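Local coordinates for protein lactate dehydrogenase, adjacent gene encodes predicted malate dehydrogenase (Cryptosporidium parvum, PDB 4ND2) that probably catalyses the NAD-dependent interconversion of (S)-lactate and pyruvate, as a lactate dehydrogenase of the LDH/MDH superfamily, at residues A[13-18]-A[77-82]; A[20-25]-A[239-244]. All coordinates share one frame; numbering follows the deposited sequence.

Interaction 1: A[13-18]-A[77-82]; sequences GQIGGN and IITASI. With A3D (3-acetylpyridine adenine dinucleotide), chain C.
Ile15 and Thr79 meet through their methyls at the dinucleotide-binding end of a Rossmann fold, where the glycine-rich turn opening helix 14-26 faces the loop that leaves strand 75-78. Gly13, the N-cap residue, lays its CA against the cofactor analogue, 3.4 Å from the ester oxygen O5B, which joins the adenosine ribose to its phosphate. From the first turn of the helix, Gln14 N gives a nearly straight bond (176°) to O1A of one phosphate. Ile15 N does the same for O2N of the other, at 3.0 Å, so the helix N terminus grips the pyrophosphate and would help to offset its charge. In Ile15, chi1 of -68° puts CG1 beside the backbone N and leaves CG2 anti to it; CG2 lies 4.0 Å from Thr79 CG2, while CD1 reaches the pyridine ring. Gly16 N is 4.2 Å from Thr79 OG1; a water bridges them, accepting from Gly16 N and donating to Thr79 OG1, and also donates to O2N. Thr79 OG1 has its strongest polar partner in Gly11 O, with Ile10 O as a second acceptor for the same proton. Farther along 77-82, Ala80 packs its methyl on the adenine, whereas Ser81 OG lies 3.0 Å from ribose hydroxyl O3D.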
ATOM      1  N   GLY A  13      -6.896 -21.981 -12.789  1.00 19.28           N
ATOM      2  CA  GLY A  13      -5.572 -22.442 -13.181  1.00 19.28           C
ATOM      3  C   GLY A  13      -4.509 -21.414 -12.844  1.00 19.35           C
ATOM      4  O   GLY A  13      -4.616 -20.698 -11.847  1.00 19.02           O
ATOM      5  N   GLN A  14      -3.484 -21.335 -13.687  1.00 19.76           N
ATOM      6  CA  GLN A  14      -2.323 -20.481 -13.425  1.00 20.16           C
ATOM      7  C   GLN A  14      -2.724 -19.023 -13.213  1.00 19.32           C
ATOM      8  O   GLN A  14      -2.361 -18.415 -12.210  1.00 19.02           O
ATOM      9  CB  GLN A  14      -1.317 -20.577 -14.576  1.00 21.01           C
ATOM     10  CG  GLN A  14      -0.643 -21.934 -14.727  1.00 22.07           C
ATOM     11  CD  GLN A  14       0.389 -22.199 -13.646  1.00 23.18           C
ATOM     12  OE1 GLN A  14       0.042 -22.449 -12.492  1.00 24.59           O
ATOM     13  NE2 GLN A  14       1.666 -22.155 -14.016  1.00 23.87           N
ATOM     14  N   ILE A  15      -3.488 -18.473 -14.150  1.00 18.99           N
ATOM     15  CA  ILE A  15      -3.907 -17.072 -14.070  1.00 18.92           C
ATOM     16  C   ILE A  15      -4.935 -16.851 -12.967  1.00 18.39           C
ATOM     17  O   ILE A  15      -4.805 -15.917 -12.180  1.00 18.00           O
ATOM     18  CB  ILE A  15      -4.467 -16.574 -15.416  1.00 19.37           C
ATOM     19  CG1 ILE A  15      -3.329 -16.506 -16.432  1.00 19.73           C
ATOM     20  CG2 ILE A  15      -5.111 -15.200 -15.264  1.00 19.47           C
ATOM     21  CD1 ILE A  15      -3.784 -16.320 -17.856  1.00 20.19           C
ATOM     22  N   GLY A  16      -5.946 -17.715 -12.920  1.00 18.04           N
ATOM     23  CA  GLY A  16      -7.021 -17.610 -11.940  1.00 17.80           C
ATOM     24  C   GLY A  16      -6.540 -17.542 -10.505  1.00 17.66           C
ATOM     25  O   GLY A  16      -7.012 -16.714  -9.725  1.00 17.75           O
ATOM     26  N   GLY A  17      -5.595 -18.410 -10.156  1.00 17.67           N
ATOM     27  CA  GLY A  17      -5.037 -18.438  -8.808  1.00 17.81           C
ATOM     28  C   GLY A  17      -4.285 -17.168  -8.459  1.00 17.86           C
ATOM     29  O   GLY A  17      -4.420 -16.649  -7.351  1.00 17.57           O
ATOM     30  N   ASN A  18      -3.494 -16.663  -9.404  1.00 18.03           N
ATOM     31  CA  ASN A  18      -2.773 -15.402  -9.209  1.00 18.21           C
ATOM     32  C   ASN A  18      -3.706 -14.216  -9.008  1.00 17.49           C
ATOM     33  O   ASN A  18      -3.439 -13.356  -8.176  1.00 17.48           O
ATOM     34  CB  ASN A  18      -1.838 -15.112 -10.388  1.00 18.83           C
ATOM     35  CG  ASN A  18      -0.496 -15.799 -10.255  1.00 19.73           C
ATOM     36  OD1 ASN A  18      -0.134 -16.306  -9.193  1.00 20.35           O
ATOM     37  ND2 ASN A  18       0.266 -15.797 -11.338  1.00 20.72           N
ATOM     38  N   ILE A  77     -14.194 -12.440 -14.025  1.00 18.89           N
ATOM     39  CA  ILE A  77     -12.995 -12.566 -14.845  1.00 18.96           C
ATOM     40  C   ILE A  77     -12.913 -14.000 -15.371  1.00 19.27           C
ATOM     41  O   ILE A  77     -12.853 -14.952 -14.589  1.00 19.17           O
ATOM     42  CB  ILE A  77     -11.718 -12.199 -14.060  1.00 18.86           C
ATOM     43  CG1 ILE A  77     -11.872 -10.817 -13.413  1.00 18.82           C
ATOM     44  CG2 ILE A  77     -10.508 -12.215 -14.982  1.00 18.98           C
ATOM     45  CD1 ILE A  77     -10.747 -10.438 -12.476  1.00 18.82           C
ATOM     46  N   ILE A  78     -12.924 -14.144 -16.695  1.00 19.47           N
ATOM     47  CA  ILE A  78     -12.979 -15.458 -17.341  1.00 19.59           C
ATOM     48  C   ILE A  78     -11.594 -15.903 -17.801  1.00 19.70           C
ATOM     49  O   ILE A  78     -11.016 -15.320 -18.720  1.00 19.35           O
ATOM     50  CB  ILE A  78     -13.947 -15.458 -18.547  1.00 19.71           C
ATOM     51  CG1 ILE A  78     -15.315 -14.913 -18.129  1.00 19.84           C
ATOM     52  CG2 ILE A  78     -14.087 -16.866 -19.122  1.00 19.71           C
ATOM     53  CD1 ILE A  78     -16.324 -14.818 -19.255  1.00 20.06           C
ATOM     54  N   THR A  79     -11.073 -16.941 -17.152  1.00 19.83           N
ATOM     55  CA  THR A  79      -9.775 -17.514 -17.496  1.00 20.31           C
ATOM     56  C   THR A  79      -9.894 -18.946 -18.029  1.00 20.56           C
ATOM     57  O   THR A  79      -8.895 -19.531 -18.440  1.00 20.66           O
ATOM     58  CB  THR A  79      -8.833 -17.536 -16.274  1.00 20.50           C
ATOM     59  OG1 THR A  79      -9.153 -18.648 -15.426  1.00 21.11           O
ATOM     60  CG2 THR A  79      -8.942 -16.247 -15.478  1.00 20.31           C
ATOM     61  N   ALA A  80     -11.108 -19.498 -18.032  1.00 20.68           N
ATOM     62  CA  ALA A  80     -11.324 -20.907 -18.368  1.00 20.87           C
ATOM     63  C   ALA A  80     -10.853 -21.219 -19.782  1.00 21.17           C
ATOM     64  O   ALA A  80     -11.086 -20.444 -20.709  1.00 21.49           O
ATOM     65  CB  ALA A  80     -12.792 -21.270 -18.210  1.00 20.94           C
ATOM     66  N   SER A  81     -10.190 -22.360 -19.935  1.00 21.41           N
ATOM     67  CA  SER A  81      -9.586 -22.738 -21.204  1.00 21.75           C
ATOM     68  C   SER A  81      -9.303 -24.233 -21.263  1.00 22.29           C
ATOM     69  O   SER A  81      -9.073 -24.870 -20.232  1.00 21.61           O
ATOM     70  CB  SER A  81      -8.275 -21.972 -21.396  1.00 21.73           C
ATOM     71  OG  SER A  81      -7.583 -22.394 -22.559  1.00 21.82           O
ATOM     72  N   ILE A  82      -9.312 -24.777 -22.479  1.00 22.88           N
ATOM     73  CA  ILE A  82      -8.873 -26.152 -22.717  1.00 23.78           C
ATOM     74  C   ILE A  82      -7.376 -26.255 -22.414  1.00 24.98           C
ATOM     75  O   ILE A  82      -6.661 -25.261 -22.518  1.00 25.25           O
ATOM     76  CB  ILE A  82      -9.162 -26.618 -24.165  1.00 23.54           C
ATOM     77  CG1 ILE A  82      -8.347 -25.815 -25.192  1.00 23.61           C
ATOM     78  CG2 ILE A  82     -10.652 -26.515 -24.464  1.00 23.35           C
ATOM     79  CD1 ILE A  82      -8.523 -26.298 -26.616  1.00 23.75           C
TER
HETATM   80  PA  A3D C 401      -4.641 -23.140 -17.153  1.00 18.76           P
HETATM   81  O1A A3D C 401      -3.587 -23.049 -16.085  1.00 18.38           O
HETATM   82  O2A A3D C 401      -4.703 -24.366 -18.027  1.00 18.66           O
HETATM   83  O5B A3D C 401      -6.075 -22.947 -16.466  1.00 19.04           O
HETATM   84  C5B A3D C 401      -7.296 -23.157 -17.166  1.00 19.41           C
HETATM   85  C4B A3D C 401      -8.342 -23.570 -16.142  1.00 19.75           C
HETATM   86  O4B A3D C 401      -9.642 -23.548 -16.735  1.00 20.06           O
HETATM   87  C3B A3D C 401      -8.115 -24.985 -15.610  1.00 20.03           C
HETATM   88  O3B A3D C 401      -7.950 -24.978 -14.188  1.00 20.06           O
HETATM   89  C2B A3D C 401      -9.358 -25.752 -16.023  1.00 20.08           C
HETATM   90  O2B A3D C 401      -9.787 -26.723 -15.065  1.00 20.41           O
HETATM   91  C1B A3D C 401     -10.377 -24.642 -16.194  1.00 20.08           C
HETATM   92  N9A A3D C 401     -11.520 -25.018 -17.052  1.00 19.99           N
HETATM   93  C8A A3D C 401     -11.516 -25.801 -18.148  1.00 19.97           C
HETATM   94  N7A A3D C 401     -12.770 -25.907 -18.653  1.00 20.10           N
HETATM   95  C5A A3D C 401     -13.589 -25.186 -17.871  1.00 20.08           C
HETATM   96  C6A A3D C 401     -15.030 -24.868 -17.833  1.00 20.25           C
HETATM   97  N6A A3D C 401     -15.878 -25.364 -18.768  1.00 20.58           N
HETATM   98  N1A A3D C 401     -15.468 -24.064 -16.835  1.00 20.31           N
HETATM   99  C2A A3D C 401     -14.645 -23.559 -15.894  1.00 20.28           C
HETATM  100  N3A A3D C 401     -13.324 -23.811 -15.872  1.00 19.97           N
HETATM  101  C4A A3D C 401     -12.755 -24.600 -16.816  1.00 19.97           C
HETATM  102  O3  A3D C 401      -4.568 -21.873 -18.152  1.00 18.57           O
HETATM  103  PN  A3D C 401      -4.016 -20.405 -17.753  1.00 18.20           P
HETATM  104  O1N A3D C 401      -2.515 -20.426 -17.819  1.00 17.85           O
HETATM  105  O2N A3D C 401      -4.695 -19.925 -16.500  1.00 17.94           O
HETATM  106  O5D A3D C 401      -4.583 -19.534 -18.978  1.00 17.91           O
HETATM  107  C5D A3D C 401      -5.990 -19.369 -19.116  1.00 18.35           C
HETATM  108  C4D A3D C 401      -6.353 -18.724 -20.448  1.00 18.80           C
HETATM  109  O4D A3D C 401      -5.848 -17.385 -20.498  1.00 19.13           O
HETATM  110  C3D A3D C 401      -5.772 -19.451 -21.658  1.00 18.92           C
HETATM  111  O3D A3D C 401      -6.758 -19.543 -22.686  1.00 18.87           O
HETATM  112  C2D A3D C 401      -4.643 -18.562 -22.124  1.00 19.07           C
HETATM  113  O2D A3D C 401      -4.380 -18.648 -23.528  1.00 19.12           O
HETATM  114  C1D A3D C 401      -5.180 -17.194 -21.746  1.00 19.13           C
HETATM  115  N1N A3D C 401      -4.154 -16.158 -21.645  1.00 19.27           N
HETATM  116  C2N A3D C 401      -4.383 -14.983 -22.251  1.00 19.36           C
HETATM  117  C3N A3D C 401      -3.448 -13.959 -22.193  1.00 19.55           C
HETATM  118  C7N A3D C 401      -3.705 -12.646 -22.868  1.00 19.80           C
HETATM  119  O7N A3D C 401      -2.826 -11.809 -22.844  1.00 20.53           O
HETATM  120  C8N A3D C 401      -5.018 -12.375 -23.537  1.00 19.66           C
HETATM  121  C4N A3D C 401      -2.266 -14.162 -21.494  1.00 19.64           C
HETATM  122  C5N A3D C 401      -2.052 -15.383 -20.872  1.00 19.52           C
HETATM  123  C6N A3D C 401      -3.019 -16.374 -20.965  1.00 19.46           C
HETATM  124  O   HOH W   1      -6.734 -19.975 -14.735  1.00 17.83           O

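Interaction 2: A[20-25]-A[239-244]; sequences AYIVGK and AAVKMA
Val241 packs against Ile22 and Val23 where helix 234-248 of the C-terminal half meets helix 14-26, the first helix of the Rossmann fold. Both segments are helical, and their contact is an apolar one without hydrogen bonds across it. Along 239-244, Ala239 and Ala240 turn to other neighbours: Ala239 touches Met145 in its own chain and Met54 of a second subunit, and Ala240 lies on Ile120. Val241 then points toward the other helix and forks over two successive residues. Its CG1, anti to the backbone N (chi1 173°), lies 4.1 Å from Ile22 CG2, and the two side chains cross at about a right angle. Its CG2 is shared, 4.1 Å from the same Ile22 methyl and close to Val23 as well. Beyond it, Lys242 forms a salt bridge with Glu245, and Met243 packs on Val255 and Cys257 of strand 253-261. Ile22 also packs on Tyr21 of the second subunit, while Val23 leans on Val31 of strand 30-34; the interhelical seam thus borders a subunit interface and the parallel sheet. CA atoms of Val23 and Val241 are 6.8 Å apart, and their CG2 methyls meet at 4.0 Å.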
ATOM      1  N   ALA A  20      -6.757 -14.257  -7.713  1.00 16.88           N
ATOM      2  CA  ALA A  20      -7.307 -14.386  -6.361  1.00 16.80           C
ATOM      3  C   ALA A  20      -6.305 -13.927  -5.301  1.00 16.69           C
ATOM      4  O   ALA A  20      -6.668 -13.236  -4.348  1.00 16.80           O
ATOM      5  CB  ALA A  20      -7.731 -15.824  -6.103  1.00 16.94           C
ATOM      6  N   TYR A  21      -5.048 -14.318  -5.495  1.00 16.64           N
ATOM      7  CA  TYR A  21      -3.937 -13.990  -4.600  1.00 16.83           C
ATOM      8  C   TYR A  21      -3.766 -12.478  -4.458  1.00 16.89           C
ATOM      9  O   TYR A  21      -3.680 -11.949  -3.347  1.00 16.54           O
ATOM     10  CB  TYR A  21      -2.659 -14.608  -5.186  1.00 16.88           C
ATOM     11  CG  TYR A  21      -1.439 -14.734  -4.295  1.00 16.91           C
ATOM     12  CD1 TYR A  21      -1.543 -15.013  -2.934  1.00 17.11           C
ATOM     13  CD2 TYR A  21      -0.161 -14.659  -4.848  1.00 17.05           C
ATOM     14  CE1 TYR A  21      -0.413 -15.165  -2.147  1.00 17.04           C
ATOM     15  CE2 TYR A  21       0.973 -14.812  -4.070  1.00 17.09           C
ATOM     16  CZ  TYR A  21       0.843 -15.069  -2.721  1.00 17.26           C
ATOM     17  OH  TYR A  21       1.975 -15.229  -1.953  1.00 17.40           O
ATOM     18  N   ILE A  22      -3.733 -11.794  -5.596  1.00 17.07           N
ATOM     19  CA  ILE A  22      -3.491 -10.349  -5.642  1.00 17.50           C
ATOM     20  C   ILE A  22      -4.710  -9.556  -5.175  1.00 17.40           C
ATOM     21  O   ILE A  22      -4.566  -8.590  -4.421  1.00 17.38           O
ATOM     22  CB  ILE A  22      -3.073  -9.903  -7.063  1.00 17.89           C
ATOM     23  CG1 ILE A  22      -1.769 -10.595  -7.477  1.00 18.08           C
ATOM     24  CG2 ILE A  22      -2.931  -8.384  -7.146  1.00 18.24           C
ATOM     25  CD1 ILE A  22      -0.603 -10.364  -6.541  1.00 18.37           C
ATOM     26  N   VAL A  23      -5.898  -9.957  -5.622  1.00 17.35           N
ATOM     27  CA  VAL A  23      -7.144  -9.328  -5.176  1.00 17.58           C
ATOM     28  C   VAL A  23      -7.244  -9.406  -3.654  1.00 17.84           C
ATOM     29  O   VAL A  23      -7.556  -8.412  -2.996  1.00 17.23           O
ATOM     30  CB  VAL A  23      -8.390  -9.990  -5.812  1.00 17.66           C
ATOM     31  CG1 VAL A  23      -9.670  -9.567  -5.100  1.00 17.52           C
ATOM     32  CG2 VAL A  23      -8.480  -9.658  -7.297  1.00 17.78           C
ATOM     33  N   GLY A  24      -6.980 -10.594  -3.111  1.00 18.18           N
ATOM     34  CA  GLY A  24      -6.980 -10.807  -1.668  1.00 18.46           C
ATOM     35  C   GLY A  24      -5.938  -9.966  -0.956  1.00 18.94           C
ATOM     36  O   GLY A  24      -6.240  -9.308   0.039  1.00 18.72           O
ATOM     37  N   LYS A  25      -4.711  -9.981  -1.472  1.00 19.56           N
ATOM     38  CA  LYS A  25      -3.621  -9.186  -0.900  1.00 20.26           C
ATOM     39  C   LYS A  25      -3.986  -7.703  -0.802  1.00 20.52           C
ATOM     40  O   LYS A  25      -3.746  -7.072   0.225  1.00 20.45           O
ATOM     41  CB  LYS A  25      -2.343  -9.355  -1.722  1.00 20.64           C
ATOM     42  CG  LYS A  25      -1.160  -8.543  -1.214  1.00 21.12           C
ATOM     43  CD  LYS A  25       0.073  -8.748  -2.077  1.00 21.60           C
ATOM     44  CE  LYS A  25       1.305  -8.110  -1.454  1.00 22.10           C
ATOM     45  NZ  LYS A  25       1.095  -6.679  -1.109  1.00 22.43           N
ATOM     46  N   ALA A 239      -2.668  -7.569 -14.824  1.00 15.99           N
ATOM     47  CA  ALA A 239      -3.383  -6.718 -15.775  1.00 16.21           C
ATOM     48  C   ALA A 239      -4.893  -6.771 -15.553  1.00 16.60           C
ATOM     49  O   ALA A 239      -5.566  -5.739 -15.562  1.00 16.56           O
ATOM     50  CB  ALA A 239      -3.049  -7.132 -17.200  1.00 16.28           C
ATOM     51  N   ALA A 240      -5.418  -7.979 -15.348  1.00 16.79           N
ATOM     52  CA  ALA A 240      -6.846  -8.167 -15.088  1.00 17.01           C
ATOM     53  C   ALA A 240      -7.286  -7.466 -13.804  1.00 16.99           C
ATOM     54  O   ALA A 240      -8.380  -6.901 -13.748  1.00 17.05           O
ATOM     55  CB  ALA A 240      -7.177  -9.651 -15.016  1.00 17.06           C
ATOM     56  N   VAL A 241      -6.433  -7.504 -12.781  1.00 17.08           N
ATOM     57  CA  VAL A 241      -6.727  -6.856 -11.501  1.00 17.45           C
ATOM     58  C   VAL A 241      -6.783  -5.334 -11.664  1.00 17.76           C
ATOM     59  O   VAL A 241      -7.660  -4.680 -11.097  1.00 17.62           O
ATOM     60  CB  VAL A 241      -5.701  -7.242 -10.405  1.00 17.55           C
ATOM     61  CG1 VAL A 241      -5.929  -6.434  -9.132  1.00 17.72           C
ATOM     62  CG2 VAL A 241      -5.785  -8.730 -10.093  1.00 17.64           C
ATOM     63  N   LYS A 242      -5.863  -4.777 -12.448  1.00 18.14           N
ATOM     64  CA  LYS A 242      -5.876  -3.339 -12.727  1.00 18.62           C
ATOM     65  C   LYS A 242      -7.193  -2.931 -13.384  1.00 18.24           C
ATOM     66  O   LYS A 242      -7.756  -1.890 -13.055  1.00 17.87           O
ATOM     67  CB  LYS A 242      -4.694  -2.933 -13.618  1.00 19.43           C
ATOM     68  CG  LYS A 242      -3.310  -3.177 -13.023  1.00 20.14           C
ATOM     69  CD  LYS A 242      -3.084  -2.497 -11.679  1.00 20.85           C
ATOM     70  CE  LYS A 242      -3.099  -0.978 -11.792  1.00 21.52           C
ATOM     71  NZ  LYS A 242      -2.862  -0.341 -10.470  1.00 22.19           N
ATOM     72  N   MET A 243      -7.692  -3.766 -14.292  1.00 18.11           N
ATOM     73  CA  MET A 243      -8.976  -3.514 -14.950  1.00 18.18           C
ATOM     74  C   MET A 243     -10.146  -3.615 -13.970  1.00 18.09           C
ATOM     75  O   MET A 243     -11.067  -2.801 -14.018  1.00 17.77           O
ATOM     76  CB  MET A 243      -9.179  -4.478 -16.123  1.00 18.34           C
ATOM     77  CG  MET A 243      -8.192  -4.257 -17.258  1.00 18.61           C
ATOM     78  SD  MET A 243      -8.352  -5.442 -18.605  1.00 18.93           S
ATOM     79  CE  MET A 243      -9.964  -5.013 -19.251  1.00 18.66           C
ATOM     80  N   ALA A 244     -10.100  -4.609 -13.084  1.00 18.14           N
ATOM     81  CA  ALA A 244     -11.116  -4.766 -12.043  1.00 18.44           C
ATOM     82  C   ALA A 244     -11.124  -3.575 -11.082  1.00 18.77           C
ATOM     83  O   ALA A 244     -12.195  -3.100 -10.696  1.00 18.55           O
ATOM     84  CB  ALA A 244     -10.898  -6.064 -11.274  1.00 18.38           C
TER

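From the N terminus, strand 6-10 leads into helix 14-26, which serves both contacts: its first turns enter interaction 1 and its later turns interaction 2. Interaction 1 closes a loop of 58 residues within the NAD-binding part, returning after strands 30-34 and 61-64 to the end of strand 75-78. Interaction 2 spans 213 residues and brings helix 234-248 back from the C-terminal half. Their segments alternate along the chain, so the two loops cross. Interaction 1 ties the start of helix 14-26 to the C-terminal end of the inner strand 75-78 beside the cofactor, interaction 2 joins the two halves. Their centres lie 12 Å apart, and Ile77 CG2 touches Ala240 CB at 4.2 Å.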